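Local coordinates for AlyQ (Persicobacter sp. CCB-QB2, PDB 5XNR), which probably cleaves alginate as a polysaccharide lyase, carrying a carbohydrate-binding module of family 32 beside its lyase domain, at residues A13-A18 with Y44-L49; R35-G40 with N121-I126; S73-S78 with Y110-G115. All blocks are in the same frame, centred on the assembly; numbering follows the deposited sequence.

Contact 1 (A13-A18 with Y44-L49)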
loop_
_atom_site.group_PDB
_atom_site.type_symbol
_atom_site.label_atom_id
_atom_site.label_comp_id
_atom_site.label_asym_id
_atom_site.label_seq_id
_atom_site.Cartn_x
_atom_site.Cartn_y
_atom_site.Cartn_z
ATOM N N ALA A 13 -28.740 -10.589 6.757
ATOM C CA ALA A 13 -29.803 -11.242 7.503
ATOM C C ALA A 13 -29.284 -11.637 8.889
ATOM O O ALA A 13 -28.079 -11.683 9.158
ATOM C CB ALA A 13 -30.315 -12.450 6.745
ATOM N N VAL A 14 -30.224 -11.946 9.752
ATOM C CA VAL A 14 -29.891 -12.326 11.093
ATOM C C VAL A 14 -30.985 -13.269 11.610
ATOM O O VAL A 14 -32.184 -13.093 11.333
ATOM C CB VAL A 14 -29.705 -11.087 11.989
ATOM C CG1 VAL A 14 -30.913 -10.169 11.994
ATOM C CG2 VAL A 14 -29.362 -11.477 13.403
ATOM N N THR A 15 -30.527 -14.279 12.341
ATOM C CA THR A 15 -31.358 -15.279 12.971
ATOM C C THR A 15 -30.868 -15.445 14.410
ATOM O O THR A 15 -29.932 -14.775 14.842
ATOM C CB THR A 15 -31.303 -16.599 12.196
ATOM O OG1 THR A 15 -29.998 -17.161 12.390
ATOM C CG2 THR A 15 -31.599 -16.414 10.719
ATOM N N ALA A 16 -31.517 -16.323 15.145
ATOM C CA ALA A 16 -31.158 -16.567 16.526
ATOM C C ALA A 16 -31.835 -17.854 16.986
ATOM O O ALA A 16 -32.867 -18.261 16.416
ATOM C CB ALA A 16 -31.569 -15.400 17.392
ATOM N N SER A 17 -31.238 -18.466 18.004
ATOM C CA SER A 17 -31.764 -19.668 18.649
ATOM C C SER A 17 -33.130 -19.421 19.319
ATOM O O SER A 17 -33.891 -20.360 19.559
ATOM C CB SER A 17 -30.760 -20.166 19.656
ATOM O OG SER A 17 -30.610 -19.207 20.700
ATOM N N ALA A 18 -33.441 -18.180 19.644
ATOM C CA ALA A 18 -34.588 -17.861 20.511
ATOM C C ALA A 18 -34.803 -16.349 20.548
ATOM O O ALA A 18 -33.826 -15.616 20.329
ATOM C CB ALA A 18 -34.327 -18.361 21.909
ATOM N N TYR A 44 -28.198 -17.717 21.295
ATOM C CA TYR A 44 -27.291 -17.051 20.453
ATOM C C TYR A 44 -28.021 -16.317 19.337
ATOM O O TYR A 44 -29.146 -16.635 18.979
ATOM C CB TYR A 44 -26.267 -18.052 19.929
ATOM C CG TYR A 44 -26.744 -19.323 19.263
ATOM C CD1 TYR A 44 -27.288 -19.317 17.994
ATOM C CD2 TYR A 44 -26.489 -20.565 19.831
ATOM C CE1 TYR A 44 -27.643 -20.496 17.349
ATOM C CE2 TYR A 44 -26.831 -21.757 19.202
ATOM C CZ TYR A 44 -27.423 -21.728 17.951
ATOM O OH TYR A 44 -27.743 -22.896 17.296
ATOM N N ILE A 45 -27.318 -15.329 18.796
ATOM C CA ILE A 45 -27.785 -14.634 17.605
ATOM C C ILE A 45 -26.709 -14.777 16.531
ATOM O O ILE A 45 -25.522 -14.743 16.877
ATOM C CB ILE A 45 -28.120 -13.172 17.924
ATOM C CG1 ILE A 45 -28.524 -12.402 16.666
ATOM C CG2 ILE A 45 -26.981 -12.494 18.661
ATOM C CD1 ILE A 45 -29.336 -11.181 16.960
ATOM N N THR A 46 -27.150 -14.966 15.274
ATOM C CA THR A 46 -26.283 -15.367 14.129
ATOM C C THR A 46 -26.441 -14.405 12.940
ATOM O O THR A 46 -27.524 -14.287 12.365
ATOM C CB THR A 46 -26.605 -16.779 13.624
ATOM O OG1 THR A 46 -26.459 -17.723 14.691
ATOM C CG2 THR A 46 -25.716 -17.178 12.465
ATOM N N PHE A 47 -25.337 -13.766 12.543
ATOM C CA PHE A 47 -25.358 -12.686 11.550
ATOM C C PHE A 47 -24.822 -13.216 10.239
ATOM O O PHE A 47 -23.850 -13.933 10.259
ATOM C CB PHE A 47 -24.530 -11.487 12.012
ATOM C CG PHE A 47 -24.994 -10.931 13.326
ATOM C CD1 PHE A 47 -26.005 -9.985 13.371
ATOM C CD2 PHE A 47 -24.473 -11.401 14.519
ATOM C CE1 PHE A 47 -26.447 -9.482 14.587
ATOM C CE2 PHE A 47 -24.930 -10.906 15.734
ATOM C CZ PHE A 47 -25.908 -9.945 15.768
ATOM N N ASP A 48 -25.486 -12.854 9.144
ATOM C CA ASP A 48 -25.138 -13.339 7.804
ATOM C C ASP A 48 -24.660 -12.174 6.917
ATOM O O ASP A 48 -25.407 -11.214 6.714
ATOM C CB ASP A 48 -26.330 -14.038 7.134
ATOM C CG ASP A 48 -25.985 -14.680 5.790
ATOM O OD1 ASP A 48 -24.781 -14.630 5.389
ATOM O OD2 ASP A 48 -26.909 -15.219 5.146
ATOM N N LEU A 49 -23.477 -12.336 6.315
ATOM C CA LEU A 49 -22.856 -11.323 5.414
ATOM C C LEU A 49 -23.125 -11.592 3.923
ATOM O O LEU A 49 -22.606 -10.851 3.058
ATOM C CB LEU A 49 -21.347 -11.328 5.637
ATOM C CG LEU A 49 -20.888 -10.961 7.031
ATOM C CD1 LEU A 49 -19.372 -10.880 7.038
ATOM C CD2 LEU A 49 -21.513 -9.642 7.478
#
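Thr15 and Thr46 face each other as a hydrogen-bonded antiparallel pair and exchange both backbone bonds: Thr15 N reaches Thr46 O at 3.0 Å, and Thr46 N returns to Thr15 O at 2.8 Å, from above the carbonyl plane. Two residues along, Asp48 N donates to Ala13 O at 2.8 Å, whereas the bond back from Ala13 N to Asp48 O is weak. At the other end Ser17 N donates to Tyr44 O, but the return bond goes to a side chain, Tyr44 N to Ser17 OG at 2.9 Å. A chi1 of 65° holds that hydroxyl between its own backbone N and carbonyl carbon, where it also bonds Gln43.

Strands 13-16 and 44-49 lie in the five-stranded antiparallel sheet of a jelly-roll beta-sandwich, the fold of F5/8 type C domains, and 13-16 is an outermost strand of that sheet.

Apolar contacts fill the face bearing Val14, Ala16, Ile45 and Phe47, which looks into the sandwich; there Ile45 meets Ile126, and Phe47 meets Val129 and Ile131. Val14 CG2, set anti to its backbone nitrogen, is pressed against Ile45 CG1 at 3.5 Å, tighter than ordinary van der Waals contact. The same methyl comes obliquely to the Phe47 ring, with CG2 3.7 Å from Phe47 CD1. Ala16 CB rests on Ile45 CB at 4.1 Å.

On the face bearing Thr15, Thr46 and Asp48 the chemistry is polar. Thr15 OG1 runs beside Thr46 CB, both side chains pointing the same way, while Thr46 OG1 is bonded by Arg112 NE. Asp48 OD1 takes a hydrogen bond from Gly50 N and forms a salt bridge with Arg109. Past the end of strand 13-16, Ser17 CB stands over the centre of the Tyr44 ring in a CH-pi contact, 3.9 Å from the centroid; Arg112 makes a cation-pi contact with this ring.

Contact 2 (R35-G40 with N121-I126). With ACT (acetate ion), chain D.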
loop_
_atom_site.group_PDB
_atom_site.type_symbol
_atom_site.label_atom_id
_atom_site.label_comp_id
_atom_site.label_asym_id
_atom_site.label_seq_id
_atom_site.Cartn_x
_atom_site.Cartn_y
_atom_site.Cartn_z
ATOM N N ARG A 35 -34.167 -3.915 20.571
ATOM C CA ARG A 35 -33.177 -4.903 21.007
ATOM C C ARG A 35 -33.621 -6.311 20.594
ATOM O O ARG A 35 -34.795 -6.554 20.264
ATOM C CB ARG A 35 -33.019 -4.855 22.527
ATOM C CG ARG A 35 -34.245 -5.360 23.287
ATOM C CD ARG A 35 -34.099 -5.239 24.797
ATOM N NE ARG A 35 -35.126 -5.982 25.514
ATOM C CZ ARG A 35 -36.235 -5.446 26.029
ATOM N NH1 ARG A 35 -36.571 -4.195 25.752
ATOM N NH2 ARG A 35 -36.995 -6.158 26.845
ATOM N N TRP A 36 -32.641 -7.205 20.560
ATOM C CA TRP A 36 -32.870 -8.633 20.590
ATOM C C TRP A 36 -32.839 -9.071 22.051
ATOM O O TRP A 36 -32.003 -8.572 22.772
ATOM C CB TRP A 36 -31.785 -9.351 19.797
ATOM C CG TRP A 36 -31.790 -10.832 20.007
ATOM C CD1 TRP A 36 -32.795 -11.682 19.673
ATOM C CD2 TRP A 36 -30.745 -11.640 20.588
ATOM N NE1 TRP A 36 -32.459 -12.960 20.019
ATOM C CE2 TRP A 36 -31.206 -12.973 20.574
ATOM C CE3 TRP A 36 -29.476 -11.376 21.124
ATOM C CZ2 TRP A 36 -30.445 -14.033 21.062
ATOM C CZ3 TRP A 36 -28.727 -12.422 21.618
ATOM C CH2 TRP A 36 -29.203 -13.734 21.579
ATOM N N SER A 37 -33.732 -9.958 22.482
ATOM C CA SER A 37 -33.641 -10.573 23.807
ATOM C C SER A 37 -33.940 -12.059 23.697
ATOM O O SER A 37 -34.845 -12.447 23.003
ATOM C CB SER A 37 -34.583 -9.958 24.792
ATOM O OG SER A 37 -34.189 -8.653 25.158
ATOM N N ALA A 38 -33.164 -12.848 24.421
ATOM C CA ALA A 38 -33.401 -14.265 24.642
ATOM C C ALA A 38 -32.850 -14.643 26.014
ATOM O O ALA A 38 -31.701 -14.267 26.367
ATOM C CB ALA A 38 -32.749 -15.094 23.569
ATOM N N ASN A 39 -33.669 -15.398 26.753
ATOM C CA ASN A 39 -33.365 -15.811 28.113
ATOM C C ASN A 39 -32.634 -17.157 28.132
ATOM O O ASN A 39 -33.117 -18.151 27.575
ATOM C CB ASN A 39 -34.629 -15.958 28.959
ATOM C CG ASN A 39 -34.323 -15.952 30.440
ATOM O OD1 ASN A 39 -33.384 -15.289 30.879
ATOM N ND2 ASN A 39 -35.122 -16.655 31.218
ATOM N N GLY A 40 -31.476 -17.185 28.792
ATOM C CA GLY A 40 -30.785 -18.441 29.072
ATOM C C GLY A 40 -29.352 -18.419 28.586
ATOM O O GLY A 40 -29.066 -17.887 27.502
ATOM N N ASN A 121 -29.059 -11.212 35.799
ATOM C CA ASN A 121 -29.944 -12.349 35.476
ATOM C C ASN A 121 -29.513 -13.003 34.157
ATOM O O ASN A 121 -28.542 -12.582 33.555
ATOM C CB ASN A 121 -31.390 -11.875 35.390
ATOM C CG ASN A 121 -31.559 -10.906 34.245
ATOM O OD1 ASN A 121 -31.292 -11.267 33.106
ATOM N ND2 ASN A 121 -31.964 -9.681 34.530
ATOM N N THR A 122 -30.288 -13.981 33.689
ATOM C CA THR A 122 -29.855 -14.891 32.632
ATOM C C THR A 122 -30.242 -14.380 31.226
ATOM O O THR A 122 -30.071 -15.121 30.251
ATOM C CB THR A 122 -30.432 -16.291 32.884
ATOM O OG1 THR A 122 -31.859 -16.235 32.782
ATOM C CG2 THR A 122 -30.047 -16.835 34.245
ATOM N N TRP A 123 -30.720 -13.132 31.114
ATOM C CA TRP A 123 -31.077 -12.527 29.818
ATOM C C TRP A 123 -29.829 -12.123 29.030
ATOM O O TRP A 123 -28.860 -11.568 29.582
ATOM C CB TRP A 123 -32.010 -11.306 29.977
ATOM C CG TRP A 123 -33.446 -11.644 30.249
ATOM C CD1 TRP A 123 -34.066 -11.685 31.467
ATOM C CD2 TRP A 123 -34.455 -11.985 29.279
ATOM N NE1 TRP A 123 -35.379 -12.044 31.322
ATOM C CE2 TRP A 123 -35.650 -12.221 29.990
ATOM C CE3 TRP A 123 -34.469 -12.106 27.886
ATOM C CZ2 TRP A 123 -36.837 -12.579 29.352
ATOM C CZ3 TRP A 123 -35.639 -12.463 27.255
ATOM C CH2 TRP A 123 -36.808 -12.695 27.979
ATOM N N ASN A 124 -29.942 -12.353 27.724
ATOM C CA ASN A 124 -29.051 -11.822 26.716
ATOM C C ASN A 124 -29.765 -10.772 25.846
ATOM O O ASN A 124 -30.643 -11.130 25.053
ATOM C CB ASN A 124 -28.568 -12.960 25.827
ATOM C CG ASN A 124 -27.945 -14.045 26.658
ATOM O OD1 ASN A 124 -26.849 -13.857 27.177
ATOM N ND2 ASN A 124 -28.658 -15.141 26.826
ATOM N N SER A 125 -29.365 -9.498 25.938
ATOM C CA SER A 125 -30.029 -8.430 25.182
ATOM C C SER A 125 -29.020 -7.464 24.534
ATOM O O SER A 125 -28.209 -6.814 25.212
ATOM C CB SER A 125 -31.021 -7.721 26.058
ATOM O OG SER A 125 -31.942 -8.664 26.599
ATOM N N ILE A 126 -29.153 -7.334 23.207
ATOM C CA ILE A 126 -28.217 -6.581 22.336
ATOM C C ILE A 126 -29.022 -5.540 21.557
ATOM O O ILE A 126 -30.083 -5.844 21.067
ATOM C CB ILE A 126 -27.442 -7.543 21.409
ATOM C CG1 ILE A 126 -26.638 -8.554 22.235
ATOM C CG2 ILE A 126 -26.563 -6.768 20.448
ATOM C CD1 ILE A 126 -26.011 -9.681 21.448
HETATM C C ACT D . -33.076 -7.875 30.029
HETATM O O ACT D . -32.819 -7.437 31.185
HETATM O OXT ACT D . -32.180 -8.120 29.202
HETATM C CH3 ACT D . -34.496 -8.149 29.636
#
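Asn39 CB covers one face of Trp123 where strands 36-39 and 123-126 run antiparallel at one end of the jelly-roll beta-sandwich of the F5/8 type C domain. From the Trp123 backbone, CB comes first, 3.3 Å from OXT of an acetate ion, probably from the crystallisation liquor. With CG anti to the carbonyl carbon (chi1 -78°), the indole rises on the face shared with Ser37, Asn39 and Ser125. CG has the acetate CH3 above it at 3.7 Å, over one ring face. Further out, CE3 approaches Ala38 C at 3.5 Å and CZ3 meets Ser37 CB at 3.7 Å, both obliquely. At the tip CZ2 and CH2 lie against Asn39 CB, with Trp123 CH2 4.0 Å from Asn39 CB. That carbon sits over the opposite face of the six-membered ring, 1° off its normal, a CH-pi contact that sandwiches the indole between side chain and acetate. An Asx turn steadies its base, Trp123 N donating to Asn121 OD1.

On the other face of the sheet Asn124 doubles the backbone pairing. Asn124 N reaches Ala38 O at 2.9 Å. From the opposite face of that carbonyl plane, Asn124 ND2 reaches Ala38 O at 3.2 Å; ND2 adds a weak bond to Gly40 O, while OD1 is bonded by Gly117 N. Trp36 lies alongside Ile126, taking Ile126 CD1 at the edge of its ring, and its NE1 is bonded to Ala18 O. Arg35 O is bonded by Asn26, a ligand of the calcium ion.

Beside the indole, Ser125 OG donates to acetate OXT at 2.7 Å, and Arg68 also bonds the ion. Next to Ser125 OG lies Ser37 OG, which accepts from Arg35 NE in the plane of the guanidinium.

Contact 3 (S73-S78 with Y110-G115); sequences SISLGS and YIRITG
Two neighbouring strands of the five-stranded antiparallel sheet, 70-77 and 110-118, meet here as a ladder that is regular over five successive pairs. Ser73 with Thr114, Ser75 with Arg112 and Gly77 with Tyr110 are the hydrogen-bonded pairs, each with a bond in both directions. Thr114 N points almost straight at Ser73 O, 2.8 Å away with 178° at the hydrogen, and Tyr110 N closes on Gly77 O at the same length, 2.8 Å. Between them, CA-H groups lean on carbonyls, as where Ile74 CA lies 3.3 Å from Arg112 O.

Ile74, Leu76, Ile111 and Ile113 share the buried face. Leu76 and Ile111 lie side by side, with Leu76 CD1 3.7 Å from Ile111 CG1. The first torsion of Leu76, -99°, departs from a staggered value and leans the branch over this neighbour; it also touches Val86 on the adjacent strand 84-90 and Val55 of the opposing sheet. Replacing Leu76 by alanine takes away CG and both its methyls, and is likely to open a gap beside Ile111 CG1 and leave that arm less firmly held. Ile74 CG2 meets Ile111 CG2 more loosely, at 4.2 Å.

The other face is polar. Ser75 OG lies 3.6 Å from Arg112 CB, while the arginine chain, bent at chi3, leads NE away toward Thr46 of the neighbouring strand. At the strand end Ser78 O comes to the edge of the Tyr110 ring, near its plane and 3.3 Å from CD2. Gly77 takes backbone angles at which a CB would jam against the carbonyl of Leu76.

The aliphatic face packs on Val58 of the opposing sheet and the polar side turns away from it, an inner strand pair of a jelly-roll beta-sandwich, the fold of family 32 carbohydrate-binding modules.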
loop_
_atom_site.group_PDB
_atom_site.type_symbol
_atom_site.label_atom_id
_atom_site.label_comp_id
_atom_site.label_asym_id
_atom_site.label_seq_id
_atom_site.Cartn_x
_atom_site.Cartn_y
_atom_site.Cartn_z
ATOM N N SER A 73 -19.394 -15.289 23.773
ATOM C CA SER A 73 -18.313 -15.781 22.922
ATOM C C SER A 73 -18.726 -15.598 21.466
ATOM O O SER A 73 -19.896 -15.705 21.147
ATOM C CB SER A 73 -17.972 -17.234 23.194
ATOM O OG SER A 73 -19.021 -18.090 22.763
ATOM N N ILE A 74 -17.746 -15.358 20.607
ATOM C CA ILE A 74 -17.991 -15.130 19.203
ATOM C C ILE A 74 -17.419 -16.303 18.413
ATOM O O ILE A 74 -16.321 -16.758 18.696
ATOM C CB ILE A 74 -17.349 -13.809 18.765
ATOM C CG1 ILE A 74 -17.857 -12.630 19.600
ATOM C CG2 ILE A 74 -17.535 -13.610 17.265
ATOM C CD1 ILE A 74 -17.043 -11.367 19.454
ATOM N N SER A 75 -18.166 -16.750 17.418
ATOM C CA SER A 75 -17.716 -17.821 16.562
ATOM C C SER A 75 -18.068 -17.514 15.088
ATOM O O SER A 75 -19.068 -16.862 14.779
ATOM C CB SER A 75 -18.262 -19.151 17.063
ATOM O OG SER A 75 -19.668 -19.255 16.862
ATOM N N LEU A 76 -17.222 -17.999 14.178
ATOM C CA LEU A 76 -17.197 -17.565 12.780
ATOM C C LEU A 76 -17.077 -18.772 11.867
ATOM O O LEU A 76 -16.517 -19.779 12.258
ATOM C CB LEU A 76 -15.966 -16.687 12.551
ATOM C CG LEU A 76 -16.222 -15.188 12.567
ATOM C CD1 LEU A 76 -16.736 -14.754 13.931
ATOM C CD2 LEU A 76 -14.962 -14.431 12.199
ATOM N N GLY A 77 -17.553 -18.616 10.643
ATOM C CA GLY A 77 -17.270 -19.572 9.578
ATOM C C GLY A 77 -18.264 -19.471 8.436
ATOM O O GLY A 77 -19.123 -18.595 8.429
ATOM N N SER A 78 -18.190 -20.424 7.510
ATOM C CA SER A 78 -18.929 -20.362 6.251
ATOM C C SER A 78 -20.268 -21.110 6.352
ATOM O O SER A 78 -21.211 -20.818 5.632
ATOM C CB SER A 78 -18.067 -20.918 5.165
ATOM O OG SER A 78 -17.373 -22.059 5.655
ATOM N N TYR A 110 -20.774 -16.315 8.221
ATOM C CA TYR A 110 -21.647 -16.244 9.375
ATOM C C TYR A 110 -20.839 -15.892 10.624
ATOM O O TYR A 110 -19.725 -16.382 10.823
ATOM C CB TYR A 110 -22.384 -17.570 9.561
ATOM C CG TYR A 110 -23.368 -17.922 8.474
ATOM C CD1 TYR A 110 -24.681 -17.477 8.517
ATOM C CD2 TYR A 110 -23.013 -18.777 7.448
ATOM C CE1 TYR A 110 -25.604 -17.836 7.541
ATOM C CE2 TYR A 110 -23.922 -19.160 6.475
ATOM C CZ TYR A 110 -25.220 -18.680 6.511
ATOM O OH TYR A 110 -26.105 -19.058 5.545
ATOM N N ILE A 111 -21.418 -15.009 11.437
ATOM C CA ILE A 111 -20.864 -14.608 12.742
ATOM C C ILE A 111 -21.956 -14.830 13.783
ATOM O O ILE A 111 -23.082 -14.382 13.581
ATOM C CB ILE A 111 -20.419 -13.141 12.762
ATOM C CG1 ILE A 111 -19.193 -12.887 11.885
ATOM C CG2 ILE A 111 -20.182 -12.691 14.191
ATOM C CD1 ILE A 111 -19.480 -12.880 10.409
ATOM N N ARG A 112 -21.598 -15.526 14.864
ATOM C CA ARG A 112 -22.521 -15.899 15.926
ATOM C C ARG A 112 -21.988 -15.366 17.249
ATOM O O ARG A 112 -20.881 -15.654 17.599
ATOM C CB ARG A 112 -22.681 -17.422 16.014
ATOM C CG ARG A 112 -23.640 -17.906 17.097
ATOM C CD ARG A 112 -23.923 -19.407 17.015
ATOM N NE ARG A 112 -24.715 -19.788 15.844
ATOM C CZ ARG A 112 -24.949 -21.038 15.452
ATOM N NH1 ARG A 112 -24.513 -22.047 16.177
ATOM N NH2 ARG A 112 -25.600 -21.276 14.325
ATOM N N ILE A 113 -22.788 -14.565 17.941
ATOM C CA ILE A 113 -22.528 -14.200 19.334
ATOM C C ILE A 113 -23.377 -15.120 20.209
ATOM O O ILE A 113 -24.609 -15.129 20.065
ATOM C CB ILE A 113 -22.882 -12.727 19.617
ATOM C CG1 ILE A 113 -21.999 -11.753 18.837
ATOM C CG2 ILE A 113 -22.857 -12.460 21.110
ATOM C CD1 ILE A 113 -22.434 -10.290 18.920
ATOM N N THR A 114 -22.732 -15.852 21.110
ATOM C CA THR A 114 -23.439 -16.729 22.049
ATOM C C THR A 114 -23.473 -16.033 23.409
ATOM O O THR A 114 -22.436 -15.582 23.872
ATOM C CB THR A 114 -22.762 -18.106 22.163
ATOM O OG1 THR A 114 -22.908 -18.856 20.962
ATOM C CG2 THR A 114 -23.353 -18.958 23.260
ATOM N N GLY A 115 -24.636 -15.985 24.049
ATOM C CA GLY A 115 -24.792 -15.245 25.307
ATOM C C GLY A 115 -24.844 -16.164 26.525
ATOM O O GLY A 115 -25.428 -17.237 26.477
#

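In the fold
Contacts 1 and 3 belong to one five-stranded sheet, joined directly by strands 44-49 and 110-118: Phe47 N bonds Ile111 O, and Ile45 O accepts from Ile113 N. Contact 3 pairs two inner strands with an even ladder, whereas contact 1 includes an outermost strand, where a serine hydroxyl replaces one backbone partner. Contact 2 lies in the facing sheet. All three are partly buried: their apolar faces share the core, where Trp36 packs on Ile45 and Ile126 nears Ile113, and their other faces lie nearer the surface. There contact 2 sets buried serines beside an indole and a bound acetate, while Arg112 links the polar faces of contacts 1 and 3.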